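Local coordinates for glycerophosphoryl diester phosphodiesterase (Parabacteroides distasonis, PDB 3MZ2), which probably hydrolyses glycerophosphodiesters to an alcohol and glycerol 3-phosphate on a TIM-barrel fold, at residues Asp222-Glu226 / Arg227-Cys231; Asn198-Trp202 / Ser203-Ala207; Ser15-Asp18 / Asp19-Phe23. One frame throughout, in Å; residues are numbered along the deposited sequence.

Contact 1 of 3, residues Asp222-Glu226 / Arg227-Cys231. With SO4 (sulfate ion), chain D.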
loop_
_atom_site.group_PDB
_atom_site.type_symbol
_atom_site.label_atom_id
_atom_site.label_comp_id
_atom_site.label_asym_id
_atom_site.label_seq_id
_atom_site.Cartn_x
_atom_site.Cartn_y
_atom_site.Cartn_z
ATOM N N ASP A 222 -11.071 -25.365 1.421
ATOM C CA ASP A 222 -11.116 -26.683 2.093
ATOM C C ASP A 222 -9.968 -26.839 3.107
ATOM O O ASP A 222 -10.206 -27.256 4.255
ATOM C CB ASP A 222 -11.084 -27.803 1.056
ATOM C CG ASP A 222 -12.426 -28.014 0.348
ATOM O OD1 ASP A 222 -13.459 -27.500 0.818
ATOM O OD2 ASP A 222 -12.420 -28.749 -0.682
HETATM N N MSE A 223 -8.754 -26.438 2.719
HETATM C CA MSE A 223 -7.589 -26.459 3.624
HETATM C C MSE A 223 -7.826 -25.595 4.852
HETATM O O MSE A 223 -7.504 -25.977 5.978
HETATM C CB MSE A 223 -6.342 -25.940 2.922
HETATM C CG MSE A 223 -5.808 -26.873 1.864
HETATM SE SE MSE A 223 -4.320 -26.068 0.910
HETATM C CE MSE A 223 -3.001 -26.078 2.325
ATOM N N LEU A 224 -8.376 -24.420 4.614
ATOM C CA LEU A 224 -8.609 -23.446 5.670
ATOM C C LEU A 224 -9.760 -23.890 6.594
ATOM O O LEU A 224 -9.672 -23.791 7.809
ATOM C CB LEU A 224 -8.861 -22.053 5.082
ATOM C CG LEU A 224 -7.599 -21.383 4.518
ATOM C CD1 LEU A 224 -7.988 -20.147 3.709
ATOM C CD2 LEU A 224 -6.583 -21.083 5.649
ATOM N N HIS A 225 -10.821 -24.434 6.012
ATOM C CA HIS A 225 -11.881 -25.008 6.853
ATOM C C HIS A 225 -11.360 -26.113 7.771
ATOM O O HIS A 225 -11.770 -26.158 8.933
ATOM C CB HIS A 225 -13.061 -25.556 5.989
ATOM C CG HIS A 225 -13.949 -24.482 5.438
ATOM N ND1 HIS A 225 -14.915 -24.713 4.463
ATOM C CD2 HIS A 225 -13.981 -23.169 5.700
ATOM C CE1 HIS A 225 -15.514 -23.560 4.196
ATOM N NE2 HIS A 225 -14.976 -22.614 4.950
ATOM N N GLU A 226 -10.420 -26.953 7.284
ATOM C CA GLU A 226 -9.798 -28.047 8.075
ATOM C C GLU A 226 -9.067 -27.475 9.282
ATOM O O GLU A 226 -8.989 -28.100 10.333
ATOM C CB GLU A 226 -8.800 -28.845 7.217
ATOM C CG GLU A 226 -9.441 -29.800 6.211
ATOM C CD GLU A 226 -8.422 -30.441 5.250
ATOM O OE1 GLU A 226 -7.320 -29.868 5.039
ATOM O OE2 GLU A 226 -8.715 -31.535 4.701
ATOM N N ARG A 227 -8.504 -26.288 9.094
ATOM C CA ARG A 227 -7.786 -25.552 10.144
ATOM C C ARG A 227 -8.677 -24.664 11.009
ATOM O O ARG A 227 -8.172 -23.913 11.845
ATOM C CB ARG A 227 -6.678 -24.720 9.509
ATOM C CG ARG A 227 -5.567 -25.541 8.882
ATOM C CD ARG A 227 -4.861 -24.750 7.747
ATOM N NE ARG A 227 -3.635 -25.408 7.327
ATOM C CZ ARG A 227 -3.579 -26.478 6.546
ATOM N NH1 ARG A 227 -4.683 -27.048 6.072
ATOM N NH2 ARG A 227 -2.400 -27.022 6.249
ATOM N N GLY A 228 -9.994 -24.744 10.822
ATOM C CA GLY A 228 -10.933 -23.944 11.613
ATOM C C GLY A 228 -11.129 -22.507 11.173
ATOM O O GLY A 228 -11.651 -21.670 11.928
ATOM N N VAL A 229 -10.724 -22.224 9.934
ATOM C CA VAL A 229 -10.685 -20.853 9.438
ATOM C C VAL A 229 -11.856 -20.538 8.492
ATOM O O VAL A 229 -12.064 -21.257 7.529
ATOM C CB VAL A 229 -9.345 -20.581 8.747
ATOM C CG1 VAL A 229 -9.250 -19.198 8.049
ATOM C CG2 VAL A 229 -8.216 -20.711 9.789
HETATM N N MSE A 230 -12.603 -19.478 8.787
HETATM C CA MSE A 230 -13.643 -18.977 7.892
HETATM C C MSE A 230 -13.041 -18.173 6.759
HETATM O O MSE A 230 -12.055 -17.466 6.976
HETATM C CB MSE A 230 -14.624 -18.090 8.634
HETATM C CG MSE A 230 -15.445 -18.942 9.536
HETATM SE SE MSE A 230 -16.719 -18.102 10.705
HETATM C CE MSE A 230 -18.187 -17.813 9.453
ATOM N N CYS A 231 -13.681 -18.261 5.596
ATOM C CA CYS A 231 -13.173 -17.706 4.342
ATOM C C CYS A 231 -14.129 -16.674 3.718
ATOM O O CYS A 231 -15.359 -16.876 3.639
ATOM C CB CYS A 231 -12.858 -18.873 3.361
ATOM S SG CYS A 231 -11.625 -20.012 3.978
HETATM S S SO4 D . -3.347 -29.834 3.729
HETATM O O1 SO4 D . -3.161 -29.577 2.299
HETATM O O2 SO4 D . -4.694 -29.448 4.181
HETATM O O3 SO4 D . -3.177 -31.272 3.955
HETATM O O4 SO4 D . -2.331 -29.086 4.465
#

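Contact 2 of 3, residues Asn198-Trp202 / Ser203-Ala207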
loop_
_atom_site.group_PDB
_atom_site.type_symbol
_atom_site.label_atom_id
_atom_site.label_comp_id
_atom_site.label_asym_id
_atom_site.label_seq_id
_atom_site.Cartn_x
_atom_site.Cartn_y
_atom_site.Cartn_z
ATOM N N ASN A 198 5.302 -18.537 9.924
ATOM C CA ASN A 198 5.429 -17.378 10.807
ATOM C C ASN A 198 4.746 -17.552 12.158
ATOM O O ASN A 198 4.660 -16.620 12.944
ATOM C CB ASN A 198 4.914 -16.102 10.115
ATOM C CG ASN A 198 5.958 -15.510 9.185
ATOM O OD1 ASN A 198 6.873 -14.868 9.650
ATOM N ND2 ASN A 198 5.883 -15.828 7.900
ATOM N N GLY A 199 4.261 -18.765 12.397
ATOM C CA GLY A 199 3.681 -19.111 13.711
ATOM C C GLY A 199 2.442 -18.359 14.108
ATOM O O GLY A 199 2.220 -18.178 15.332
ATOM N N ILE A 200 1.602 -17.950 13.151
ATOM C CA ILE A 200 0.365 -17.256 13.490
ATOM C C ILE A 200 -0.714 -18.290 13.788
ATOM O O ILE A 200 -1.062 -19.075 12.909
ATOM C CB ILE A 200 -0.146 -16.351 12.361
ATOM C CG1 ILE A 200 1.007 -15.508 11.827
ATOM C CG2 ILE A 200 -1.310 -15.458 12.880
ATOM C CD1 ILE A 200 1.639 -14.584 12.851
ATOM N N PRO A 201 -1.286 -18.273 15.005
ATOM C CA PRO A 201 -2.344 -19.252 15.271
ATOM C C PRO A 201 -3.533 -19.106 14.346
ATOM O O PRO A 201 -4.004 -18.008 14.143
ATOM C CB PRO A 201 -2.763 -18.947 16.715
ATOM C CG PRO A 201 -1.666 -18.088 17.274
ATOM C CD PRO A 201 -1.051 -17.375 16.151
ATOM N N TRP A 202 -4.020 -20.212 13.775
ATOM C CA TRP A 202 -5.156 -20.142 12.884
ATOM C C TRP A 202 -6.405 -19.640 13.662
ATOM O O TRP A 202 -7.294 -19.054 13.054
ATOM C CB TRP A 202 -5.407 -21.514 12.209
ATOM C CG TRP A 202 -4.413 -21.866 11.146
ATOM C CD1 TRP A 202 -3.597 -22.972 11.120
ATOM C CD2 TRP A 202 -4.182 -21.171 9.926
ATOM N NE1 TRP A 202 -2.825 -22.961 9.983
ATOM C CE2 TRP A 202 -3.183 -21.886 9.215
ATOM C CE3 TRP A 202 -4.708 -19.994 9.378
ATOM C CZ2 TRP A 202 -2.684 -21.449 7.976
ATOM C CZ3 TRP A 202 -4.248 -19.548 8.126
ATOM C CH2 TRP A 202 -3.225 -20.283 7.449
ATOM N N SER A 203 -6.445 -19.884 14.965
ATOM C CA SER A 203 -7.523 -19.375 15.783
ATOM C C SER A 203 -7.593 -17.850 15.761
ATOM O O SER A 203 -8.618 -17.275 16.098
ATOM C CB SER A 203 -7.397 -19.854 17.218
ATOM O OG SER A 203 -6.184 -19.446 17.827
ATOM N N HIS A 204 -6.481 -17.200 15.443
ATOM C CA HIS A 204 -6.474 -15.733 15.326
ATOM C C HIS A 204 -6.617 -15.176 13.890
ATOM O O HIS A 204 -6.397 -13.969 13.665
ATOM C CB HIS A 204 -5.182 -15.220 15.960
ATOM C CG HIS A 204 -5.209 -15.338 17.447
ATOM N ND1 HIS A 204 -5.170 -14.258 18.293
ATOM C CD2 HIS A 204 -5.309 -16.436 18.235
ATOM C CE1 HIS A 204 -5.237 -14.683 19.547
ATOM N NE2 HIS A 204 -5.290 -15.999 19.541
ATOM N N ILE A 205 -7.037 -16.043 12.971
ATOM C CA ILE A 205 -7.169 -15.740 11.568
ATOM C C ILE A 205 -8.602 -15.971 11.031
ATOM O O ILE A 205 -9.230 -16.996 11.298
ATOM C CB ILE A 205 -6.151 -16.497 10.740
ATOM C CG1 ILE A 205 -4.768 -15.938 11.073
ATOM C CG2 ILE A 205 -6.452 -16.351 9.235
ATOM C CD1 ILE A 205 -3.653 -16.632 10.335
HETATM N N MSE A 206 -9.083 -14.947 10.314
HETATM C CA MSE A 206 -10.167 -15.084 9.330
HETATM C C MSE A 206 -9.502 -14.790 7.995
HETATM O O MSE A 206 -8.670 -13.886 7.930
HETATM C CB MSE A 206 -11.313 -14.105 9.640
HETATM C CG MSE A 206 -12.498 -14.175 8.665
HETATM SE SE MSE A 206 -12.210 -12.917 7.144
HETATM C CE MSE A 206 -12.726 -11.326 8.176
ATOM N N ALA A 207 -9.854 -15.544 6.947
ATOM C CA ALA A 207 -9.112 -15.445 5.698
ATOM C C ALA A 207 -9.856 -14.796 4.559
ATOM O O ALA A 207 -10.963 -15.222 4.253
ATOM C CB ALA A 207 -8.620 -16.838 5.267
#

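Contact 3 of 3, residues Ser15-Asp18 / Asp19-Phe23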
loop_
_atom_site.group_PDB
_atom_site.type_symbol
_atom_site.label_atom_id
_atom_site.label_comp_id
_atom_site.label_asym_id
_atom_site.label_seq_id
_atom_site.Cartn_x
_atom_site.Cartn_y
_atom_site.Cartn_z
ATOM N N SER A 15 -17.984 -10.331 23.745
ATOM C CA SER A 15 -17.607 -9.595 24.959
ATOM C C SER A 15 -16.107 -9.533 25.189
ATOM O O SER A 15 -15.664 -8.733 25.997
ATOM C CB SER A 15 -18.197 -10.205 26.241
ATOM O OG SER A 15 -19.570 -10.509 26.153
ATOM N N ASN A 16 -15.335 -10.389 24.530
ATOM C CA ASN A 16 -13.898 -10.472 24.803
ATOM C C ASN A 16 -13.205 -11.205 23.664
ATOM O O ASN A 16 -13.869 -11.647 22.764
ATOM C CB ASN A 16 -13.659 -11.164 26.167
ATOM C CG ASN A 16 -14.327 -12.540 26.247
ATOM O OD1 ASN A 16 -14.315 -13.289 25.283
ATOM N ND2 ASN A 16 -14.943 -12.853 27.391
ATOM N N VAL A 17 -11.879 -11.316 23.710
ATOM C CA VAL A 17 -11.120 -11.959 22.647
ATOM C C VAL A 17 -11.502 -13.446 22.471
ATOM O O VAL A 17 -11.614 -13.906 21.345
ATOM C CB VAL A 17 -9.610 -11.831 22.821
ATOM C CG1 VAL A 17 -8.875 -12.702 21.774
ATOM C CG2 VAL A 17 -9.178 -10.355 22.659
ATOM N N ASP A 18 -11.757 -14.188 23.580
ATOM C CA ASP A 18 -12.222 -15.571 23.423
ATOM C C ASP A 18 -13.541 -15.664 22.621
ATOM O O ASP A 18 -13.708 -16.566 21.787
ATOM C CB ASP A 18 -12.392 -16.273 24.786
ATOM C CG ASP A 18 -11.057 -16.525 25.472
ATOM O OD1 ASP A 18 -10.015 -16.505 24.767
ATOM O OD2 ASP A 18 -11.076 -16.761 26.700
ATOM N N ASP A 19 -14.454 -14.723 22.846
ATOM C CA ASP A 19 -15.710 -14.715 22.084
ATOM C C ASP A 19 -15.434 -14.423 20.602
ATOM O O ASP A 19 -16.078 -14.978 19.722
ATOM C CB ASP A 19 -16.679 -13.655 22.595
ATOM C CG ASP A 19 -17.419 -14.056 23.845
ATOM O OD1 ASP A 19 -17.336 -15.235 24.306
ATOM O OD2 ASP A 19 -18.122 -13.137 24.345
ATOM N N LEU A 20 -14.452 -13.572 20.334
ATOM C CA LEU A 20 -14.147 -13.176 18.966
ATOM C C LEU A 20 -13.536 -14.369 18.258
ATOM O O LEU A 20 -13.894 -14.655 17.138
ATOM C CB LEU A 20 -13.225 -11.938 18.918
ATOM C CG LEU A 20 -12.834 -11.432 17.518
ATOM C CD1 LEU A 20 -14.005 -11.010 16.673
ATOM C CD2 LEU A 20 -11.798 -10.275 17.690
ATOM N N ILE A 21 -12.621 -15.070 18.916
ATOM C CA ILE A 21 -12.010 -16.285 18.325
ATOM C C ILE A 21 -13.098 -17.320 18.059
ATOM O O ILE A 21 -13.191 -17.889 16.983
ATOM C CB ILE A 21 -10.909 -16.855 19.269
ATOM C CG1 ILE A 21 -9.693 -15.945 19.279
ATOM C CG2 ILE A 21 -10.519 -18.327 18.924
ATOM C CD1 ILE A 21 -8.741 -16.200 20.457
ATOM N N SER A 22 -13.994 -17.498 19.030
ATOM C CA SER A 22 -15.087 -18.437 18.843
ATOM C C SER A 22 -15.967 -18.086 17.657
ATOM O O SER A 22 -16.331 -18.969 16.842
ATOM C CB SER A 22 -15.961 -18.469 20.085
ATOM O OG SER A 22 -16.876 -19.543 20.013
ATOM N N PHE A 23 -16.319 -16.804 17.568
ATOM C CA PHE A 23 -17.165 -16.282 16.493
ATOM C C PHE A 23 -16.588 -16.698 15.131
ATOM O O PHE A 23 -17.315 -17.148 14.252
ATOM C CB PHE A 23 -17.295 -14.738 16.612
ATOM C CG PHE A 23 -18.168 -14.078 15.541
ATOM C CD1 PHE A 23 -19.557 -14.198 15.570
ATOM C CD2 PHE A 23 -17.603 -13.365 14.501
ATOM C CE1 PHE A 23 -20.348 -13.568 14.621
ATOM C CE2 PHE A 23 -18.386 -12.762 13.535
ATOM C CZ PHE A 23 -19.758 -12.863 13.610
HETATM O O HOH W 1 -16.402 -15.361 26.827
#

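Contact 1 of 3, residues Asp222-Glu226 / Arg227-Cys231
Arg227 folds back along the last turn of the helix and sets its NH1 3.0 Å from Met223 O. That carbonyl is gripped twice, from opposite faces of its plane: NH1 comes from well above one, while Arg227 N donates from the other. A long side chain ending in a guanidinium suits this place, able to curl back to the carbonyl while its outer edge meets an anion. That edge holds a sulfate, probably from the crystallisation liquor, with nearly straight bonds from NH1 to O2 (3.1 Å) and NH2 to O4 (2.7 Å). NE forms a salt bridge with Glu196. With an alanine in its place, Met223 O and the sulfate would probably lose these side-chain donors and Glu196 its charged partner. The chain leaves the helix by a Schellman motif: Val229 N binds Leu224 O at 2.8 Å and Gly228 N binds His225 O, with Gly228 at phi 81°, easy for a residue lacking CB. The turn brings Leu224, a buried apolar residue, against Val229, CB to CB 4.0 Å, and Cys231 SG, 3.6 Å from Leu224 CB. With chi1 -76°, the His225 ring directs CD2 edge-on at Val229 O, 3.3 Å away, while NE2 bonds to Asp261.

Contact 2 of 3, residues Asn198-Trp202 / Ser203-Ala207
With chi1 -74°, Trp202 sets CG anti to its own carbonyl carbon and carries the six-membered part of the indole alongside Ile205. Ile205 answers with a chi1 of -68° and an extended chi2 of 179°, which reach its CD1 out to Trp202 CE3 at 3.7 Å. The methyl meets the ring obliquely, and CG2 of the same isoleucine lies by CZ3, so both branches of Ile205 line this part of the indole. CD1 also touches Ile200 CG2, again at 3.7 Å, the two isoleucine side chains crossing at about a right angle. A beta-branched residue suits this place, for it fits an extended strand and offers separate branches to its neighbours.

The backbone makes these meetings possible. Trp202 and Ser203 form a short 3-10 turn, entered from Pro201: His204 N donates to Pro201 O at 2.9 Å, and Ile205 N to Trp202 O at 3.0 Å. Both donors stand above the carbonyl planes, in keeping with a tight i to i+3 turn. Pro201 suits the entry, since the turn uses its carbonyl and its missing N-H costs the turn no bond. Its CB lies 3.6 Å from Ser203 OG and rests near His204 CD2.

This turn carries the chain from helix 189-197 into strand 205-210, a link of the beta/alpha barrel. Glu196 accepts from Trp202 NE1, and His204 ND1 bonds to Phe180 O, so both aromatic polar ends are anchored outside the turn. The chemistry is therefore divided: backbone bonds fix the bend, while the isoleucines and indole carbons pack beside it, and the ring nitrogens tie the turn to its neighbours.

Contact 3 of 3, residues Ser15-Asp18 / Asp19-Phe23
Ser15 gives its backbone N to Asp19 OD2 at 2.9 Å, a fairly straight bond (162°) taken up on the anti lone pair, the side turned from the other carboxylate oxygen. The carboxylate thus holds the residue that precedes the cap.

Asn16 is the N-cap. Its CG lies between backbone N and carbonyl carbon, chi1 55°, and this turns the amide oxygen toward the first turn of the helix: OD1 accepts from Asp19 N at 2.8 Å, almost end-on to the C=O. Asparagine suits the place because its short side chain supplies an acceptor for an amide in the first turn, which has no helical carbonyl before it to bind. The amide and the Asp19 carboxylate stand 42° apart, and a water joins them, accepting from Asn16 ND2 (3.0 Å) and donating to Asp19 OD1 (2.7 Å). Asp19 thus uses one oxygen for Ser15 and the other for the water; a negative charge here would probably also be favoured by the helix dipole. The i to i+4 pattern opens with Leu20 N on Asn16 O.

Val17 continues it, its O accepting from Ile21 N at 2.9 Å. On the same side of the helix, Val17 CG1 packs against Ile21 CD1 at 3.7 Å, an apolar pair one turn apart. Asp18 O takes Ser22 N, while its carboxylate, near the helix start, is probably also favoured by the positive end of the dipole.

Helix 17-23 is a short helix that follows strand 10-12 and precedes barrel strand 33-36. Leu20 turns to Ile134 and Met181, Ile21 to His204, and Phe23 meets Phe288 edge-to-face, so the helix packs on loops that lead into strands 135-137, 182-185 and 205-210.

Contacts 1 and 2 are partly buried and hold successive elements of the barrel wall: contact 2 leads into strand 205-210, and contact 1 closes the helix that follows and leads into strand 231-234. They touch directly, Val229 and the chain of Arg227 packing on Trp202, while Met230 O probably accepts from Ala207 N where the parallel strands begin. Contact 3 lies at the surface, on a helix near the chain start; Ile21 rests on Ser203 and His204 of contact 2. Contact 3 starts a helix with carboxylate and amide acceptors, contact 1 ends one with arginine and glycine, and contact 2 relies chiefly on apolar packing round a turn.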